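Local coordinates for histidine triad (HIT) protein (Marinobacter aquaeolei, PDB 3OHE) that probably acts as a nucleotide hydrolase or transferase of the histidine triad type and binds calcium ions in the crystal, at residues Gln4-Leu9 against Met86-His91; Ala11-Leu16 against Leu25-Asn30; Trp32-Leu37 against His93-Tyr98. One frame throughout, in Å; residues are numbered along the deposited sequence. Where two conformers were deposited one is given.

Contact 1: residues Gln4-Leu9 against Met86-His91; sequences QLHERL and MVPQLH
Q89 lays its side-chain amide against the backbone of Q4-H6, just ahead of helix 7-12. Segment 86-91 holds the first two of the three histidine triad positions, Q89 and H91, with a glutamine in the first place; H93 is the third. The Q89 chain is extended, with CG anti to the backbone N (chi1 -179°), which carries the amide across the gap. Q89 NE2 donates to Q4 O at 2.9 Å. Q89 OE1 accepts from H6 N at 2.8 Å. This pair of bonds sets the rotation of the amide. H6 is the N-cap of the helix. H6 ND1 accepts from R8 N at 3.0 Å, which fixes the ring. V87 CG1 sits over one face of the H6 ring, 3.9 Å from the centroid. P88 CD also touches this ring, obliquely. The other methyl of V87, CG2, meets R8 CG at 3.7 Å. The R8 guanidinium has its main partner in D12, by a salt bridge. L9 reaches the second ring: L9 CD2 lies over the centre of one H91 face, 3.7 Å from the centroid. H91 is also steadied within its own segment, where H91 ND1 donates to Q89 O at 2.8 Å, in the ring plane.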
loop_
_atom_site.group_PDB
_atom_site.type_symbol
_atom_site.label_atom_id
_atom_site.label_comp_id
_atom_site.label_asym_id
_atom_site.label_seq_id
_atom_site.Cartn_x
_atom_site.Cartn_y
_atom_site.Cartn_z
ATOM N N GLN A 4 -12.341 -0.264 -18.705
ATOM C CA GLN A 4 -13.573 -0.883 -18.250
ATOM C C GLN A 4 -13.364 -1.440 -16.864
ATOM O O GLN A 4 -12.451 -2.248 -16.634
ATOM C CB GLN A 4 -14.000 -1.993 -19.208
ATOM C CG GLN A 4 -15.343 -2.585 -18.872
ATOM C CD GLN A 4 -15.732 -3.618 -19.880
ATOM O OE1 GLN A 4 -16.245 -3.294 -20.977
ATOM N NE2 GLN A 4 -15.394 -4.876 -19.577
ATOM N N LEU A 5 -14.179 -1.019 -15.910
ATOM C CA LEU A 5 -14.023 -1.487 -14.533
ATOM C C LEU A 5 -14.134 -3.017 -14.498
ATOM O O LEU A 5 -15.053 -3.607 -15.087
ATOM C CB LEU A 5 -15.100 -0.874 -13.638
ATOM C CG LEU A 5 -14.977 -1.180 -12.149
ATOM C CD1 LEU A 5 -13.720 -0.580 -11.532
ATOM C CD2 LEU A 5 -16.203 -0.642 -11.381
ATOM N N HIS A 6 -13.222 -3.677 -13.791
ATOM C CA HIS A 6 -13.216 -5.121 -13.653
ATOM C C HIS A 6 -14.482 -5.598 -12.951
ATOM O O HIS A 6 -14.906 -4.988 -11.972
ATOM C CB HIS A 6 -11.953 -5.553 -12.898
ATOM C CG HIS A 6 -11.681 -7.007 -12.922
ATOM N ND1 HIS A 6 -12.380 -7.908 -12.151
ATOM C CD2 HIS A 6 -10.764 -7.726 -13.618
ATOM C CE1 HIS A 6 -11.894 -9.120 -12.359
ATOM N NE2 HIS A 6 -10.897 -9.030 -13.226
ATOM N N GLU A 7 -15.071 -6.683 -13.441
ATOM C CA GLU A 7 -16.332 -7.190 -12.911
ATOM C C GLU A 7 -16.268 -7.503 -11.429
ATOM O O GLU A 7 -17.274 -7.321 -10.725
ATOM C CB GLU A 7 -16.791 -8.428 -13.690
ATOM C CG GLU A 7 -15.886 -9.658 -13.548
ATOM C CD GLU A 7 -16.096 -10.545 -12.303
ATOM O OE1 GLU A 7 -17.192 -10.517 -11.661
ATOM O OE2 GLU A 7 -15.139 -11.306 -11.967
ATOM N N ARG A 8 -15.130 -7.975 -10.928
ATOM C CA ARG A 8 -15.044 -8.314 -9.495
ATOM C C ARG A 8 -15.089 -7.041 -8.639
ATOM O O ARG A 8 -15.695 -6.998 -7.580
ATOM C CB ARG A 8 -13.792 -9.139 -9.196
ATOM C CG ARG A 8 -13.588 -9.508 -7.753
ATOM C CD ARG A 8 -14.595 -10.427 -7.107
ATOM N NE ARG A 8 -14.166 -10.701 -5.723
ATOM C CZ ARG A 8 -13.163 -11.520 -5.366
ATOM N NH1 ARG A 8 -12.457 -12.207 -6.268
ATOM N NH2 ARG A 8 -12.867 -11.664 -4.070
ATOM N N LEU A 9 -14.412 -5.995 -9.106
ATOM C CA LEU A 9 -14.467 -4.696 -8.407
ATOM C C LEU A 9 -15.891 -4.155 -8.426
ATOM O O LEU A 9 -16.387 -3.705 -7.396
ATOM C CB LEU A 9 -13.487 -3.691 -9.010
ATOM C CG LEU A 9 -12.011 -4.006 -8.775
ATOM C CD1 LEU A 9 -11.098 -3.040 -9.530
ATOM C CD2 LEU A 9 -11.667 -4.063 -7.303
HETATM N N MSE A 86 -5.617 -11.410 -7.174
HETATM C CA MSE A 86 -6.785 -12.007 -7.854
HETATM C C MSE A 86 -7.318 -11.150 -9.020
HETATM O O MSE A 86 -7.819 -11.668 -10.003
HETATM C CB MSE A 86 -7.933 -12.243 -6.844
HETATM C CG MSE A 86 -7.580 -13.318 -5.838
HETATM SE SE MSE A 86 -8.869 -13.695 -4.421
HETATM C CE MSE A 86 -9.047 -11.892 -3.719
ATOM N N VAL A 87 -7.237 -9.833 -8.880
ATOM C CA VAL A 87 -7.834 -8.842 -9.772
ATOM C C VAL A 87 -6.705 -8.038 -10.357
ATOM O O VAL A 87 -6.027 -7.292 -9.635
ATOM C CB VAL A 87 -8.834 -7.963 -9.015
ATOM C CG1 VAL A 87 -9.315 -6.824 -9.901
ATOM C CG2 VAL A 87 -10.005 -8.837 -8.490
ATOM N N PRO A 88 -6.462 -8.173 -11.664
ATOM C CA PRO A 88 -5.235 -7.576 -12.232
ATOM C C PRO A 88 -5.321 -6.064 -12.456
ATOM O O PRO A 88 -4.302 -5.422 -12.579
ATOM C CB PRO A 88 -5.067 -8.312 -13.574
ATOM C CG PRO A 88 -6.495 -8.667 -13.985
ATOM C CD PRO A 88 -7.175 -9.010 -12.653
ATOM N N GLN A 89 -6.518 -5.513 -12.409
ATOM C CA GLN A 89 -6.737 -4.095 -12.600
ATOM C C GLN A 89 -6.290 -3.323 -11.366
ATOM O O GLN A 89 -6.848 -3.492 -10.295
ATOM C CB GLN A 89 -8.202 -3.866 -12.879
ATOM C CG GLN A 89 -8.591 -2.398 -13.126
ATOM C CD GLN A 89 -9.984 -2.292 -13.690
ATOM O OE1 GLN A 89 -10.972 -2.246 -12.954
ATOM N NE2 GLN A 89 -10.079 -2.340 -15.021
ATOM N N LEU A 90 -5.315 -2.446 -11.539
ATOM C CA LEU A 90 -4.761 -1.659 -10.442
ATOM C C LEU A 90 -5.889 -0.956 -9.664
ATOM O O LEU A 90 -6.694 -0.221 -10.239
ATOM C CB LEU A 90 -3.809 -0.599 -10.971
ATOM C CG LEU A 90 -3.273 0.438 -9.960
ATOM C CD1 LEU A 90 -2.486 -0.237 -8.844
ATOM C CD2 LEU A 90 -2.467 1.492 -10.687
ATOM N N HIS A 91 -5.874 -1.152 -8.332
ATOM C CA HIS A 91 -6.798 -0.467 -7.463
ATOM C C HIS A 91 -6.112 -0.274 -6.117
ATOM O O HIS A 91 -5.381 -1.143 -5.659
ATOM C CB HIS A 91 -8.140 -1.200 -7.387
ATOM C CG HIS A 91 -8.068 -2.594 -6.851
ATOM N ND1 HIS A 91 -7.628 -3.654 -7.605
ATOM C CD2 HIS A 91 -8.481 -3.126 -5.671
ATOM C CE1 HIS A 91 -7.745 -4.773 -6.897
ATOM N NE2 HIS A 91 -8.242 -4.477 -5.710
#

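Contact 2: residues Ala11-Leu16 against Leu25-Asn30; sequences ADTHKL and LLMNDN. With CA (calcium ion), chain C.
N28 ND2 donates to two waters, and both lead across to the opposite segment. Water 1 lies 3.0 Å from N28 ND2 and donates to A11 O. Water 3 also accepts from N28 ND2, and it lies at the edge of the H14 ring, 2.9 Å from H14 NE2. The ring and the amide cross obliquely, their planes 65° apart. N28 CG is anti to the backbone N (chi1 -165°), which turns the amide towards H14. N28 OD1 is hydrogen-bonded to Y117 N. The backbones form the antiparallel hairpin of strands 13-18 and 22-27. H14 and L26 form a hydrogen-bonded pair: L26 N donates to H14 O at 2.8 Å, and H14 N donates to L26 O. Beyond the strand pairing, N28 N donates to D12 O at 2.9 Å. T13 and M27, the latter a selenomethionine, form a non-hydrogen-bonded pair with diverging side chains. On the face of H14 and L26, L16 CD1 packs on L26 CB at 3.8 Å. On the face of K15 and L25, L25 CD2 meets K15 CG at 4.0 Å. A calcium ion sits at the start of the hairpin. T13 O binds it at 2.5 Å, with waters 2, 4 and 5 and the carbonyl of A10. Water 2 donates to T13 OG1, which also bonds L9 O; water 4 reaches H14 ND1. The ligands named here are neutral carbonyl and water oxygens, and through waters 2 and 4 the T13 and H14 side chains act in the second shell of the ion.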
loop_
_atom_site.group_PDB
_atom_site.type_symbol
_atom_site.label_atom_id
_atom_site.label_comp_id
_atom_site.label_asym_id
_atom_site.label_seq_id
_atom_site.Cartn_x
_atom_site.Cartn_y
_atom_site.Cartn_z
ATOM N N ALA A 11 -18.684 -5.887 -8.645
ATOM C CA ALA A 11 -19.502 -6.743 -7.789
ATOM C C ALA A 11 -19.313 -6.483 -6.286
ATOM O O ALA A 11 -20.253 -6.601 -5.500
ATOM C CB ALA A 11 -19.234 -8.212 -8.099
ATOM N N ASP A 12 -18.096 -6.123 -5.896
ATOM C CA ASP A 12 -17.686 -6.050 -4.488
ATOM C C ASP A 12 -17.850 -4.654 -3.904
ATOM O O ASP A 12 -17.562 -4.462 -2.705
ATOM C CB ASP A 12 -16.221 -6.484 -4.336
ATOM C CG ASP A 12 -16.009 -7.972 -4.445
ATOM O OD1 ASP A 12 -16.995 -8.737 -4.490
ATOM O OD2 ASP A 12 -14.801 -8.367 -4.456
ATOM N N THR A 13 -18.285 -3.682 -4.717
ATOM C CA THR A 13 -18.293 -2.267 -4.315
ATOM C C THR A 13 -19.572 -1.553 -4.716
ATOM O O THR A 13 -20.374 -2.044 -5.537
ATOM C CB THR A 13 -17.102 -1.499 -4.930
ATOM O OG1 THR A 13 -17.313 -1.390 -6.348
ATOM C CG2 THR A 13 -15.748 -2.087 -4.635
ATOM N N HIS A 14 -19.761 -0.399 -4.101
ATOM C CA HIS A 14 -20.740 0.613 -4.541
ATOM C C HIS A 14 -19.988 1.849 -5.029
ATOM O O HIS A 14 -19.002 2.236 -4.432
ATOM C CB HIS A 14 -21.649 1.001 -3.383
ATOM C CG HIS A 14 -22.499 -0.123 -2.899
ATOM N ND1 HIS A 14 -23.403 -0.780 -3.712
ATOM C CD2 HIS A 14 -22.578 -0.714 -1.683
ATOM C CE1 HIS A 14 -24.016 -1.715 -2.998
ATOM N NE2 HIS A 14 -23.544 -1.684 -1.763
ATOM N N LYS A 15 -20.435 2.463 -6.115
ATOM C CA LYS A 15 -19.740 3.627 -6.649
ATOM C C LYS A 15 -20.083 4.902 -5.858
ATOM O O LYS A 15 -21.243 5.315 -5.788
ATOM C CB LYS A 15 -20.038 3.823 -8.140
ATOM C CG LYS A 15 -19.176 4.909 -8.814
ATOM C CD LYS A 15 -19.661 5.230 -10.219
ATOM C CE LYS A 15 -18.865 6.377 -10.853
ATOM N NZ LYS A 15 -19.525 6.938 -12.098
ATOM N N LEU A 16 -19.060 5.536 -5.304
ATOM C CA LEU A 16 -19.199 6.774 -4.548
ATOM C C LEU A 16 -19.124 8.023 -5.421
ATOM O O LEU A 16 -19.792 9.038 -5.128
ATOM C CB LEU A 16 -18.107 6.868 -3.490
ATOM C CG LEU A 16 -18.180 5.834 -2.381
ATOM C CD1 LEU A 16 -16.821 5.733 -1.646
ATOM C CD2 LEU A 16 -19.319 6.182 -1.398
ATOM N N LEU A 25 -14.685 3.986 -5.190
ATOM C CA LEU A 25 -15.572 2.884 -4.870
ATOM C C LEU A 25 -15.568 2.617 -3.381
ATOM O O LEU A 25 -14.535 2.625 -2.746
ATOM C CB LEU A 25 -15.127 1.640 -5.642
ATOM C CG LEU A 25 -14.964 1.764 -7.162
ATOM C CD1 LEU A 25 -14.530 0.408 -7.717
ATOM C CD2 LEU A 25 -16.261 2.316 -7.854
ATOM N N LEU A 26 -16.745 2.318 -2.847
ATOM C CA LEU A 26 -16.902 1.880 -1.469
ATOM C C LEU A 26 -16.833 0.352 -1.427
ATOM O O LEU A 26 -17.665 -0.312 -2.040
ATOM C CB LEU A 26 -18.268 2.294 -0.948
ATOM C CG LEU A 26 -18.619 1.953 0.509
ATOM C CD1 LEU A 26 -17.716 2.752 1.470
ATOM C CD2 LEU A 26 -20.126 2.227 0.735
HETATM N N MSE A 27 -15.866 -0.207 -0.732
HETATM C CA MSE A 27 -15.845 -1.671 -0.530
HETATM C C MSE A 27 -17.085 -2.034 0.261
HETATM O O MSE A 27 -17.330 -1.435 1.301
HETATM C CB MSE A 27 -14.563 -2.121 0.183
HETATM C CG MSE A 27 -14.463 -3.622 0.313
HETATM SE SE MSE A 27 -14.251 -4.541 -1.394
HETATM C CE MSE A 27 -12.335 -4.695 -1.323
ATOM N N ASN A 28 -17.861 -3.004 -0.245
ATOM C CA ASN A 28 -19.154 -3.325 0.351
ATOM C C ASN A 28 -19.061 -4.245 1.576
ATOM O O ASN A 28 -19.646 -5.330 1.603
ATOM C CB ASN A 28 -20.101 -3.922 -0.708
ATOM C CG ASN A 28 -21.531 -3.928 -0.242
ATOM O OD1 ASN A 28 -21.922 -3.152 0.642
ATOM N ND2 ASN A 28 -22.320 -4.820 -0.810
ATOM N N ASP A 29 -18.272 -3.788 2.535
ATOM C CA ASP A 29 -18.071 -4.412 3.835
ATOM C C ASP A 29 -18.081 -3.281 4.834
ATOM O O ASP A 29 -17.135 -2.491 4.888
ATOM C CB ASP A 29 -16.757 -5.213 3.880
ATOM C CG ASP A 29 -16.578 -5.958 5.201
ATOM O OD1 ASP A 29 -17.481 -5.841 6.085
ATOM O OD2 ASP A 29 -15.517 -6.602 5.360
ATOM N N ASN A 30 -19.154 -3.189 5.628
ATOM C CA ASN A 30 -19.329 -2.077 6.538
ATOM C C ASN A 30 -18.546 -2.256 7.838
ATOM O O ASN A 30 -18.626 -1.418 8.738
ATOM C CB ASN A 30 -20.798 -1.753 6.790
ATOM C CG ASN A 30 -21.488 -2.776 7.655
ATOM O OD1 ASN A 30 -20.845 -3.602 8.280
ATOM N ND2 ASN A 30 -22.823 -2.702 7.720
HETATM CA CA CA C . -21.167 -2.064 -7.893
HETATM O O HOH W 1 -21.064 -6.796 -2.718
HETATM O O HOH W 2 -19.211 -0.269 -8.094
HETATM O O HOH W 3 -25.025 -3.569 -0.166
HETATM O O HOH W 4 -23.237 -1.206 -6.677
HETATM O O HOH W 5 -22.225 -3.399 -9.519
#

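Contact 3: residues Trp32-Leu37 against His93-Tyr98; sequences WPWVIL and HHIVRY
V35 O accepts two bonds from H94, one from the backbone and one from the ring. H94 N is 2.8 Å from V35 O. H94 ND1 is 3.3 Å from V35 O and stands above the carbonyl plane, though the oxygen lies in the ring plane. H94 NE2 is bound by S62 OG, so both ring nitrogens are engaged. V35 N to H94 O completes the hydrogen-bonded pair, and V96 N donates to P33 O just before strand 34-39. One further polar bond joins side chains: W34 NE1 donates to H93 ND1 at 2.9 Å. H93 ND1 lies in the indole plane, while the indole N is tilted 23° from the imidazole plane. The two rings meet rim to rim at 62°. The first torsion of W34 (chi1 -179°) turns CG opposite the backbone N and sets the indole alongside H93 and I95. On this face, I95 CG1 sits over the five-membered ring of W34, 3.6 Å from its centroid. With an alanine at W34, H93 ND1 would probably lose this donor, the imidazole would be less fixed in rotation and I95 would lose the indole it packs on. Separately, P33 CG packs on V96 CB at 4.0 Å, and the Y98 ring turns its edge to P33 CD. The W32 indole runs beside the R97 side chain; R97 NE has its salt bridge with D101. This is an inner antiparallel pairing of the HIT-fold sheet, between central strand 34-39 and strand 92-97, which carries H93, the last triad position.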
loop_
_atom_site.group_PDB
_atom_site.type_symbol
_atom_site.label_atom_id
_atom_site.label_comp_id
_atom_site.label_asym_id
_atom_site.label_seq_id
_atom_site.Cartn_x
_atom_site.Cartn_y
_atom_site.Cartn_z
ATOM N N TRP A 32 -15.328 -1.952 8.229
ATOM C CA TRP A 32 -14.337 -0.867 8.261
ATOM C C TRP A 32 -14.693 0.143 7.184
ATOM O O TRP A 32 -15.173 -0.275 6.143
ATOM C CB TRP A 32 -12.880 -1.338 7.969
ATOM C CG TRP A 32 -12.372 -2.408 8.825
ATOM C CD1 TRP A 32 -11.699 -2.276 10.019
ATOM C CD2 TRP A 32 -12.531 -3.796 8.616
ATOM N NE1 TRP A 32 -11.414 -3.496 10.526
ATOM C CE2 TRP A 32 -11.901 -4.455 9.709
ATOM C CE3 TRP A 32 -13.065 -4.566 7.569
ATOM C CZ2 TRP A 32 -11.858 -5.822 9.816
ATOM C CZ3 TRP A 32 -13.029 -5.894 7.677
ATOM C CH2 TRP A 32 -12.408 -6.531 8.806
ATOM N N PRO A 33 -14.389 1.448 7.383
ATOM C CA PRO A 33 -14.494 2.430 6.293
ATOM C C PRO A 33 -13.408 2.146 5.272
ATOM O O PRO A 33 -12.209 2.244 5.599
ATOM C CB PRO A 33 -14.304 3.779 7.012
ATOM C CG PRO A 33 -14.531 3.487 8.499
ATOM C CD PRO A 33 -14.009 2.104 8.663
ATOM N N TRP A 34 -13.798 1.775 4.067
ATOM C CA TRP A 34 -12.860 1.181 3.094
ATOM C C TRP A 34 -13.241 1.678 1.708
ATOM O O TRP A 34 -14.309 1.354 1.188
ATOM C CB TRP A 34 -12.938 -0.335 3.243
ATOM C CG TRP A 34 -12.056 -1.180 2.387
ATOM C CD1 TRP A 34 -11.304 -0.839 1.323
ATOM C CD2 TRP A 34 -11.892 -2.579 2.572
ATOM N NE1 TRP A 34 -10.660 -1.960 0.828
ATOM C CE2 TRP A 34 -11.029 -3.052 1.574
ATOM C CE3 TRP A 34 -12.448 -3.500 3.465
ATOM C CZ2 TRP A 34 -10.690 -4.409 1.487
ATOM C CZ3 TRP A 34 -12.099 -4.822 3.374
ATOM C CH2 TRP A 34 -11.232 -5.263 2.403
ATOM N N VAL A 35 -12.362 2.512 1.145
ATOM C CA VAL A 35 -12.581 3.153 -0.159
ATOM C C VAL A 35 -11.437 2.748 -1.098
ATOM O O VAL A 35 -10.254 2.729 -0.684
ATOM C CB VAL A 35 -12.668 4.676 -0.000
ATOM C CG1 VAL A 35 -12.722 5.387 -1.360
ATOM C CG2 VAL A 35 -13.890 5.057 0.860
ATOM N N ILE A 36 -11.797 2.489 -2.361
ATOM C CA ILE A 36 -10.866 2.036 -3.365
ATOM C C ILE A 36 -10.804 3.098 -4.454
ATOM O O ILE A 36 -11.841 3.575 -4.910
ATOM C CB ILE A 36 -11.323 0.674 -3.911
ATOM C CG1 ILE A 36 -11.397 -0.353 -2.758
ATOM C CG2 ILE A 36 -10.386 0.184 -5.010
ATOM C CD1 ILE A 36 -11.920 -1.688 -3.172
ATOM N N LEU A 37 -9.582 3.469 -4.858
ATOM C CA LEU A 37 -9.365 4.297 -6.049
ATOM C C LEU A 37 -8.936 3.421 -7.199
ATOM O O LEU A 37 -7.967 2.661 -7.064
ATOM C CB LEU A 37 -8.285 5.358 -5.806
ATOM C CG LEU A 37 -8.600 6.446 -4.800
ATOM C CD1 LEU A 37 -7.392 7.393 -4.677
ATOM C CD2 LEU A 37 -9.852 7.202 -5.210
ATOM N N HIS A 93 -6.415 0.443 -2.140
ATOM C CA HIS A 93 -7.229 0.348 -0.914
ATOM C C HIS A 93 -6.866 1.422 0.077
ATOM O O HIS A 93 -5.691 1.659 0.310
ATOM C CB HIS A 93 -6.982 -1.002 -0.228
ATOM C CG HIS A 93 -7.327 -2.192 -1.049
ATOM N ND1 HIS A 93 -8.621 -2.623 -1.195
ATOM C CD2 HIS A 93 -6.536 -3.065 -1.703
ATOM C CE1 HIS A 93 -8.609 -3.709 -1.942
ATOM N NE2 HIS A 93 -7.361 -3.997 -2.265
ATOM N N HIS A 94 -7.887 2.038 0.680
ATOM C CA HIS A 94 -7.737 3.020 1.760
ATOM C C HIS A 94 -8.690 2.618 2.885
ATOM O O HIS A 94 -9.907 2.704 2.712
ATOM C CB HIS A 94 -8.077 4.436 1.277
ATOM C CG HIS A 94 -7.281 4.889 0.105
ATOM N ND1 HIS A 94 -7.504 4.433 -1.171
ATOM C CD2 HIS A 94 -6.235 5.730 0.026
ATOM C CE1 HIS A 94 -6.613 4.986 -1.980
ATOM N NE2 HIS A 94 -5.833 5.784 -1.284
ATOM N N ILE A 95 -8.116 2.131 3.982
ATOM C CA ILE A 95 -8.923 1.534 5.061
ATOM C C ILE A 95 -8.630 2.277 6.364
ATOM O O ILE A 95 -7.472 2.381 6.775
ATOM C CB ILE A 95 -8.628 0.046 5.227
ATOM C CG1 ILE A 95 -8.696 -0.687 3.868
ATOM C CG2 ILE A 95 -9.614 -0.573 6.238
ATOM C CD1 ILE A 95 -8.189 -2.105 3.886
ATOM N N VAL A 96 -9.662 2.855 6.964
ATOM C CA VAL A 96 -9.534 3.474 8.285
ATOM C C VAL A 96 -9.543 2.400 9.355
ATOM O O VAL A 96 -10.431 1.553 9.379
ATOM C CB VAL A 96 -10.668 4.502 8.537
ATOM C CG1 VAL A 96 -10.525 5.093 9.948
ATOM C CG2 VAL A 96 -10.675 5.579 7.499
ATOM N N ARG A 97 -8.533 2.443 10.221
ATOM C CA ARG A 97 -8.413 1.476 11.310
ATOM C C ARG A 97 -8.584 2.148 12.669
ATOM O O ARG A 97 -8.274 3.345 12.830
ATOM C CB ARG A 97 -7.027 0.795 11.279
ATOM C CG ARG A 97 -6.695 0.129 9.975
ATOM C CD ARG A 97 -7.670 -0.964 9.581
ATOM N NE ARG A 97 -7.794 -1.985 10.623
ATOM C CZ ARG A 97 -6.999 -3.032 10.750
ATOM N NH1 ARG A 97 -6.012 -3.240 9.919
ATOM N NH2 ARG A 97 -7.189 -3.884 11.750
ATOM N N TYR A 98 -9.050 1.351 13.629
ATOM C CA TYR A 98 -9.247 1.791 14.993
ATOM C C TYR A 98 -8.631 0.745 15.910
ATOM O O TYR A 98 -8.761 -0.438 15.655
ATOM C CB TYR A 98 -10.729 1.932 15.341
ATOM C CG TYR A 98 -11.521 2.806 14.399
ATOM C CD1 TYR A 98 -11.649 4.157 14.625
ATOM C CD2 TYR A 98 -12.172 2.270 13.316
ATOM C CE1 TYR A 98 -12.389 4.951 13.751
ATOM C CE2 TYR A 98 -12.899 3.023 12.468
ATOM C CZ TYR A 98 -13.040 4.371 12.696
ATOM O OH TYR A 98 -13.791 5.119 11.815
#

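In the fold
Contacts 2 and 3 lie in one five-stranded antiparallel sheet; contact 1 lies beside it. Contact 2 joins strands 13-18 and 22-27. Contact 3 joins strands 34-39 and 92-97, its centre about 11 Å from that of contact 2. Strands 22-27 and 34-39 are neighbours, linked by the probable bonds L25 O to I36 N and M27 N to W34 O. Contacts 1 and 2 share helix 7-12, with centres about 13 Å apart; contacts 1 and 3 are about 17 Å apart. Along the chain, contact 2 is nested inside contact 1 and closes before contact 3 opens, whereas contacts 1 and 3 cross. Contact 1 brings the N-terminal region to the triad segment, whose last position, H93, lies in contact 3.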